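Local atomic coordinates of uncharacterized protein (Bordetella bronchiseptica, PDB entry 4XG0), a protein that probably acts as a kinase on an acid sugar in a catabolic pathway, with a sugar-binding N-terminal domain and a nucleotide-binding C-terminal domain. Residues Q53-G58 with E72-T77; G29-D34 with V76-R81. One frame throughout, in Å; residues are numbered along the deposited sequence. Where two conformers were deposited one is given.

Overall arrangement
Three neighbouring parallel strands of the sugar-binding domain are tied together here. The chain first lays down strand 28-32, turns at Asp33 and Asp34 into helix 35-47, and comes back as strand 52-54, an edge strand of the sheet. Helix 59-64 then carries it to strand 73-77, which slots in between the two earlier strands. Contact 1 closes the short loop of that beta-alpha-beta unit. Contact 2 closes a longer one, from 29-34 to 76-81; the loop of contact 1 falls within it, the two meeting at Val76 and Thr77. These two residues belong to both contacts, which lie on opposite flanks of strand 73-77, and the His79 ring of contact 2 packs against Val56 and Gly57 of contact 1.

Contact 1 (Q53-G58 with E72-T77); sequences QLSVGG and EVLAVT
Gln53 pairs with the neighbouring strand through both of its backbone polar atoms, its N donating to Val73 O and its O accepting from Ala75 N, each at 2.9 Å. Ser55 N continues the ladder to Ala75 O over the same 2.9 Å. This is regular parallel pairing, in which Leu54 lies beside Ala75. Past Ser55 the chain turns and the pairing becomes less regular: Thr77 N reaches Gly57 O at 3.1 Å, tilted 26° from the carbonyl plane. Ser55 OG bends back to make a weak bond to Gly58 O.

Packing differs on the two faces. On one, Leu54 CD1 lies 4.0 Å from Ala75 CB, and both side chains also touch Ser38 of helix 35-47. On the other, Leu74, its CG anti to the backbone N (chi1 176°), brings CD1 over Gln53 O at 3.6 Å and alongside Ser55 OG, while Ala62 of helix 59-64 covers Leu74 and Ser55. At the far end the Thr77 methyl CG2 abuts Val56 O at 3.4 Å. All four firm hydrogen bonds across the contact are backbone to backbone, so the polar pairing of this edge strand does not use side-chain groups, which add the packing against the two helices.

Contact 2 (G29-D34 with V76-R81); sequences GIVADD and VTTHSR
The carboxylate of Asp33 is gripped side-on by Arg81, whose NE donates to OD2 at 3.0 Å and whose NH1 donates to OD1 at 3.1 Å. Both oxygens lie near the guanidinium plane, but the carboxylate is turned 43° from it: OD1 is met on its syn side, OD2 from above the carboxylate plane. Asp34 instead stacks over one guanidinium face, the two planes 21° apart; its OD2 makes a long, purely electrostatic contact with NH2 at 3.6 Å. Its other oxygen, OD1, caps helix 35-47 at Gly37 N. The bend at chi3 (-73°) turns the end of Arg81 toward both acids.

Asp33 O accepts a bent bond from Ser80 N at 3.2 Å and also a hydrogen bond from a water, which links weakly to Arg81 N. Before the turn, Val76 N to Ile30 O, Ala32 N to Val76 O and Thr78 N to Ala32 O form the parallel ladder. Thr77 OG1 accepts from His79 N in an ST turn, and Val31 CG1 meets Thr78 CG2 at 3.9 Å. Arg81 NH1 also binds a citrate, probably from crystallisation, close to Asp34. The paired bonds to Asp33 fix the rotation of the guanidinium, and Asp34 adds a charge over one face, at the C-terminal ends of these strands, consistent with a pocket that accepts an anionic ligand.

Contact 1 (Q53-G58 with E72-T77)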
ATOM      1  N   GLN A  53       0.001   4.976 -16.720  1.00 27.24           N
ATOM      2  CA  GLN A  53       0.351   5.720 -17.909  1.00 29.51           C
ATOM      3  C   GLN A  53       0.979   7.041 -17.519  1.00 29.68           C
ATOM      4  O   GLN A  53       0.572   7.628 -16.530  1.00 28.72           O
ATOM      5  CB  GLN A  53      -0.897   6.003 -18.728  1.00 31.51           C
ATOM      6  CG  GLN A  53      -1.595   4.816 -19.246  1.00 44.88           C
ATOM      7  CD  GLN A  53      -1.286   4.530 -20.704  1.00 51.01           C
ATOM      8  OE1 GLN A  53      -0.701   5.358 -21.410  1.00 51.89           O
ATOM      9  NE2 GLN A  53      -1.699   3.354 -21.166  1.00 49.20           N
ATOM     10  N   LEU A  54       1.964   7.482 -18.287  1.00 30.97           N
ATOM     11  CA  LEU A  54       2.715   8.703 -17.986  1.00 31.27           C
ATOM     12  C   LEU A  54       2.671   9.634 -19.172  1.00 33.96           C
ATOM     13  O   LEU A  54       2.894   9.195 -20.315  1.00 35.50           O
ATOM     14  CB  LEU A  54       4.176   8.340 -17.643  1.00 33.33           C
ATOM     15  CG  LEU A  54       5.194   9.480 -17.457  1.00 41.62           C
ATOM     16  CD1 LEU A  54       4.984  10.163 -16.127  1.00 43.78           C
ATOM     17  CD2 LEU A  54       6.625   8.956 -17.565  1.00 42.77           C
ATOM     18  N   SER A  55       2.322  10.899 -18.923  1.00 36.02           N
ATOM     19  CA  SER A  55       2.439  11.960 -19.930  1.00 42.94           C
ATOM     20  C   SER A  55       3.662  12.833 -19.634  1.00 43.92           C
ATOM     21  O   SER A  55       3.898  13.212 -18.485  1.00 44.43           O
ATOM     22  CB  SER A  55       1.190  12.858 -19.987  1.00 49.14           C
ATOM     23  OG  SER A  55       0.010  12.092 -20.149  1.00 62.26           O
ATOM     24  N   VAL A  56       4.429  13.140 -20.679  1.00 45.85           N
ATOM     25  CA  VAL A  56       5.624  13.970 -20.550  1.00 46.12           C
ATOM     26  C   VAL A  56       5.147  15.403 -20.568  1.00 48.24           C
ATOM     27  O   VAL A  56       5.926  16.339 -20.352  1.00 54.78           O
ATOM     28  CB  VAL A  56       6.640  13.690 -21.685  1.00 50.73           C
ATOM     29  CG1 VAL A  56       7.741  14.719 -21.698  1.00 61.77           C
ATOM     30  CG2 VAL A  56       7.243  12.284 -21.511  1.00 39.83           C
ATOM     31  N   GLY A  57       3.852  15.559 -20.829  1.00 51.05           N
ATOM     32  CA  GLY A  57       3.170  16.824 -20.630  1.00 59.64           C
ATOM     33  C   GLY A  57       1.946  16.682 -19.726  1.00 56.68           C
ATOM     34  O   GLY A  57       2.011  16.073 -18.642  1.00 40.85           O
ATOM     35  N   GLY A  58       0.820  17.230 -20.191  1.00 73.05           N
ATOM     36  CA  GLY A  58      -0.425  17.227 -19.434  1.00 68.18           C
ATOM     37  C   GLY A  58      -1.341  16.055 -19.756  1.00 70.14           C
ATOM     38  O   GLY A  58      -0.963  15.148 -20.500  1.00 67.96           O
ATOM     39  N   GLU A  72      -5.127   2.333 -14.955  0.52 25.29           N
ATOM     40  CA  GLU A  72      -5.668   2.527 -13.619  0.52 24.10           C
ATOM     41  C   GLU A  72      -5.135   3.826 -13.006  0.52 23.61           C
ATOM     42  O   GLU A  72      -5.854   4.552 -12.298  0.52 23.67           O
ATOM     43  CB  GLU A  72      -5.304   1.309 -12.759  0.52 27.58           C
ATOM     44  CG  GLU A  72      -5.817  -0.027 -13.368  0.52 34.53           C
ATOM     45  CD  GLU A  72      -5.350  -1.282 -12.616  0.52 33.73           C
ATOM     46  OE1 GLU A  72      -6.215  -1.847 -11.917  0.52 33.70           O
ATOM     47  OE2 GLU A  72      -4.160  -1.702 -12.722  0.52 19.17           O
ATOM     48  N   VAL A  73      -3.880   4.141 -13.328  1.00 23.52           N
ATOM     49  CA  VAL A  73      -3.183   5.342 -12.792  1.00 23.29           C
ATOM     50  C   VAL A  73      -2.693   6.189 -13.948  1.00 25.22           C
ATOM     51  O   VAL A  73      -2.092   5.678 -14.889  1.00 25.87           O
ATOM     52  CB  VAL A  73      -1.950   4.943 -11.939  1.00 21.33           C
ATOM     53  CG1 VAL A  73      -1.172   6.149 -11.410  1.00 21.23           C
ATOM     54  CG2 VAL A  73      -2.351   4.037 -10.821  1.00 20.17           C
ATOM     55  N   LEU A  74      -2.974   7.495 -13.888  1.00 26.27           N
ATOM     56  CA  LEU A  74      -2.484   8.429 -14.901  1.00 28.18           C
ATOM     57  C   LEU A  74      -1.641   9.494 -14.225  1.00 29.39           C
ATOM     58  O   LEU A  74      -2.135  10.175 -13.344  1.00 27.26           O
ATOM     59  CB  LEU A  74      -3.637   9.087 -15.663  1.00 30.77           C
ATOM     60  CG  LEU A  74      -3.274  10.166 -16.705  1.00 40.63           C
ATOM     61  CD1 LEU A  74      -2.122   9.804 -17.652  1.00 36.81           C
ATOM     62  CD2 LEU A  74      -4.507  10.538 -17.536  1.00 45.41           C
ATOM     63  N   ALA A  75      -0.379   9.604 -14.647  1.00 27.85           N
ATOM     64  CA  ALA A  75       0.580  10.572 -14.108  1.00 27.56           C
ATOM     65  C   ALA A  75       0.951  11.641 -15.123  1.00 29.77           C
ATOM     66  O   ALA A  75       1.223  11.367 -16.301  1.00 31.20           O
ATOM     67  CB  ALA A  75       1.832   9.865 -13.617  1.00 25.97           C
ATOM     68  N   VAL A  76       0.951  12.896 -14.665  1.00 30.21           N
ATOM     69  CA  VAL A  76       1.184  14.017 -15.546  1.00 32.89           C
ATOM     70  C   VAL A  76       2.129  15.012 -14.882  1.00 32.11           C
ATOM     71  O   VAL A  76       2.253  15.024 -13.672  1.00 30.41           O
ATOM     72  CB  VAL A  76      -0.135  14.738 -15.861  1.00 34.22           C
ATOM     73  CG1 VAL A  76      -1.151  13.734 -16.331  1.00 35.13           C
ATOM     74  CG2 VAL A  76      -0.651  15.453 -14.626  1.00 33.07           C
ATOM     75  N   THR A  77       2.803  15.817 -15.693  1.00 34.06           N
ATOM     76  CA  THR A  77       3.607  16.900 -15.161  1.00 33.99           C
ATOM     77  C   THR A  77       3.031  18.236 -15.611  1.00 36.06           C
ATOM     78  O   THR A  77       2.620  18.414 -16.774  1.00 38.08           O
ATOM     79  CB  THR A  77       5.076  16.845 -15.592  1.00 37.30           C
ATOM     80  OG1 THR A  77       5.710  18.068 -15.194  1.00 36.11           O
ATOM     81  CG2 THR A  77       5.195  16.687 -17.091  1.00 42.45           C
TER

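Contact 2 (G29-D34 with V76-R81)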
ATOM      1  N   GLY A  29      -5.200   9.620 -10.018  1.00 24.58           N
ATOM      2  CA  GLY A  29      -4.486  10.620 -10.781  1.00 28.24           C
ATOM      3  C   GLY A  29      -3.305  11.146  -9.970  1.00 27.83           C
ATOM      4  O   GLY A  29      -3.447  11.428  -8.783  1.00 28.22           O
ATOM      5  N   ILE A  30      -2.149  11.268 -10.615  1.00 24.74           N
ATOM      6  CA  ILE A  30      -0.945  11.845 -10.025  1.00 24.03           C
ATOM      7  C   ILE A  30      -0.591  13.151 -10.768  1.00 26.95           C
ATOM      8  O   ILE A  30      -0.297  13.143 -11.957  1.00 27.24           O
ATOM      9  CB  ILE A  30       0.265  10.898 -10.137  1.00 22.93           C
ATOM     10  CG1 ILE A  30       0.032   9.603  -9.380  1.00 21.10           C
ATOM     11  CG2 ILE A  30       1.509  11.606  -9.584  1.00 29.33           C
ATOM     12  CD1 ILE A  30       1.028   8.541  -9.828  1.00 20.62           C
ATOM     13  N   VAL A  31      -0.666  14.291 -10.071  1.00 26.14           N
ATOM     14  CA  VAL A  31      -0.234  15.578 -10.621  1.00 28.04           C
ATOM     15  C   VAL A  31       1.125  15.993 -10.018  1.00 27.07           C
ATOM     16  O   VAL A  31       1.201  16.302  -8.828  1.00 26.03           O
ATOM     17  CB  VAL A  31      -1.262  16.679 -10.276  1.00 28.87           C
ATOM     18  CG1 VAL A  31      -0.838  18.012 -10.875  1.00 30.72           C
ATOM     19  CG2 VAL A  31      -2.634  16.300 -10.764  1.00 33.70           C
ATOM     20  N   ALA A  32       2.186  15.974 -10.825  1.00 27.72           N
ATOM     21  CA  ALA A  32       3.515  16.384 -10.375  1.00 27.34           C
ATOM     22  C   ALA A  32       3.945  17.670 -11.031  1.00 31.11           C
ATOM     23  O   ALA A  32       3.587  17.931 -12.172  1.00 30.98           O
ATOM     24  CB  ALA A  32       4.525  15.302 -10.684  1.00 26.58           C
ATOM     25  N   ASP A  33       4.738  18.473 -10.325  1.00 29.79           N
ATOM     26  CA  ASP A  33       5.150  19.735 -10.896  1.00 37.10           C
ATOM     27  C   ASP A  33       6.393  19.665 -11.791  1.00 32.85           C
ATOM     28  O   ASP A  33       6.771  20.657 -12.401  1.00 33.82           O
ATOM     29  CB  ASP A  33       5.289  20.809  -9.799  1.00 33.35           C
ATOM     30  CG  ASP A  33       6.436  20.546  -8.846  1.00 31.22           C
ATOM     31  OD1 ASP A  33       6.828  19.375  -8.666  1.00 28.24           O
ATOM     32  OD2 ASP A  33       6.963  21.550  -8.290  1.00 31.42           O
ATOM     33  N   ASP A  34       7.027  18.509 -11.923  1.00 31.18           N
ATOM     34  CA  ASP A  34       8.108  18.433 -12.880  1.00 34.67           C
ATOM     35  C   ASP A  34       8.228  17.019 -13.445  1.00 33.36           C
ATOM     36  O   ASP A  34       7.601  16.087 -12.941  1.00 30.08           O
ATOM     37  CB  ASP A  34       9.423  18.964 -12.295  1.00 32.72           C
ATOM     38  CG  ASP A  34      10.127  17.983 -11.403  1.00 30.42           C
ATOM     39  OD1 ASP A  34       9.515  16.978 -10.954  1.00 28.80           O
ATOM     40  OD2 ASP A  34      11.327  18.249 -11.117  1.00 35.41           O
ATOM     41  N   VAL A  76       0.951  12.896 -14.665  1.00 30.21           N
ATOM     42  CA  VAL A  76       1.184  14.017 -15.546  1.00 32.89           C
ATOM     43  C   VAL A  76       2.129  15.012 -14.882  1.00 32.11           C
ATOM     44  O   VAL A  76       2.253  15.024 -13.672  1.00 30.41           O
ATOM     45  CB  VAL A  76      -0.135  14.738 -15.861  1.00 34.22           C
ATOM     46  CG1 VAL A  76      -1.151  13.734 -16.331  1.00 35.13           C
ATOM     47  CG2 VAL A  76      -0.651  15.453 -14.626  1.00 33.07           C
ATOM     48  N   THR A  77       2.803  15.817 -15.693  1.00 34.06           N
ATOM     49  CA  THR A  77       3.607  16.900 -15.161  1.00 33.99           C
ATOM     50  C   THR A  77       3.031  18.236 -15.611  1.00 36.06           C
ATOM     51  O   THR A  77       2.620  18.414 -16.774  1.00 38.08           O
ATOM     52  CB  THR A  77       5.076  16.845 -15.592  1.00 37.30           C
ATOM     53  OG1 THR A  77       5.710  18.068 -15.194  1.00 36.11           O
ATOM     54  CG2 THR A  77       5.195  16.687 -17.091  1.00 42.45           C
ATOM     55  N   THR A  78       2.984  19.183 -14.695  1.00 35.70           N
ATOM     56  CA  THR A  78       2.476  20.509 -15.042  1.00 39.16           C
ATOM     57  C   THR A  78       3.605  21.439 -15.479  1.00 39.06           C
ATOM     58  O   THR A  78       3.359  22.590 -15.810  1.00 40.84           O
ATOM     59  CB  THR A  78       1.759  21.148 -13.845  1.00 41.17           C
ATOM     60  OG1 THR A  78       2.576  20.993 -12.691  1.00 34.95           O
ATOM     61  CG2 THR A  78       0.415  20.493 -13.583  1.00 40.79           C
ATOM     62  N   HIS A  79       4.847  20.950 -15.463  1.00 38.38           N
ATOM     63  CA  HIS A  79       6.042  21.800 -15.673  1.00 39.46           C
ATOM     64  C   HIS A  79       5.912  23.172 -15.027  1.00 40.02           C
ATOM     65  O   HIS A  79       6.239  24.181 -15.661  1.00 42.04           O
ATOM     66  CB  HIS A  79       6.335  22.031 -17.158  1.00 43.25           C
ATOM     67  CG  HIS A  79       5.824  20.957 -18.065  1.00 60.16           C
ATOM     68  ND1 HIS A  79       6.647  19.992 -18.612  1.00 60.87           N
ATOM     69  CD2 HIS A  79       4.587  20.721 -18.561  1.00 59.71           C
ATOM     70  CE1 HIS A  79       5.933  19.203 -19.389  1.00 55.51           C
ATOM     71  NE2 HIS A  79       4.679  19.620 -19.381  1.00 56.87           N
ATOM     72  N   SER A  80       5.478  23.214 -13.773  1.00 38.35           N
ATOM     73  CA  SER A  80       5.091  24.483 -13.152  1.00 38.96           C
ATOM     74  C   SER A  80       6.001  24.972 -12.025  1.00 38.01           C
ATOM     75  O   SER A  80       5.755  26.055 -11.471  1.00 39.28           O
ATOM     76  CB  SER A  80       3.674  24.350 -12.612  1.00 38.30           C
ATOM     77  OG  SER A  80       3.611  23.298 -11.666  1.00 35.94           O
ATOM     78  N   ARG A  81       7.062  24.232 -11.701  1.00 36.79           N
ATOM     79  CA  ARG A  81       7.909  24.577 -10.544  1.00 35.85           C
ATOM     80  C   ARG A  81       8.567  25.975 -10.647  1.00 37.97           C
ATOM     81  O   ARG A  81       8.605  26.728  -9.661  1.00 37.38           O
ATOM     82  CB  ARG A  81       8.977  23.506 -10.332  1.00 34.57           C
ATOM     83  CG  ARG A  81       9.739  23.650  -9.020  1.00 34.33           C
ATOM     84  CD  ARG A  81      10.676  22.488  -8.813  1.00 32.23           C
ATOM     85  NE  ARG A  81       9.955  21.264  -8.467  1.00 30.42           N
ATOM     86  CZ  ARG A  81      10.530  20.135  -8.082  1.00 29.04           C
ATOM     87  NH1 ARG A  81       9.779  19.082  -7.790  1.00 28.32           N
ATOM     88  NH2 ARG A  81      11.851  20.041  -7.981  1.00 32.01           N
TER
HETATM   89  O   HOH W   1       9.063  22.263 -13.508  1.00 36.83           O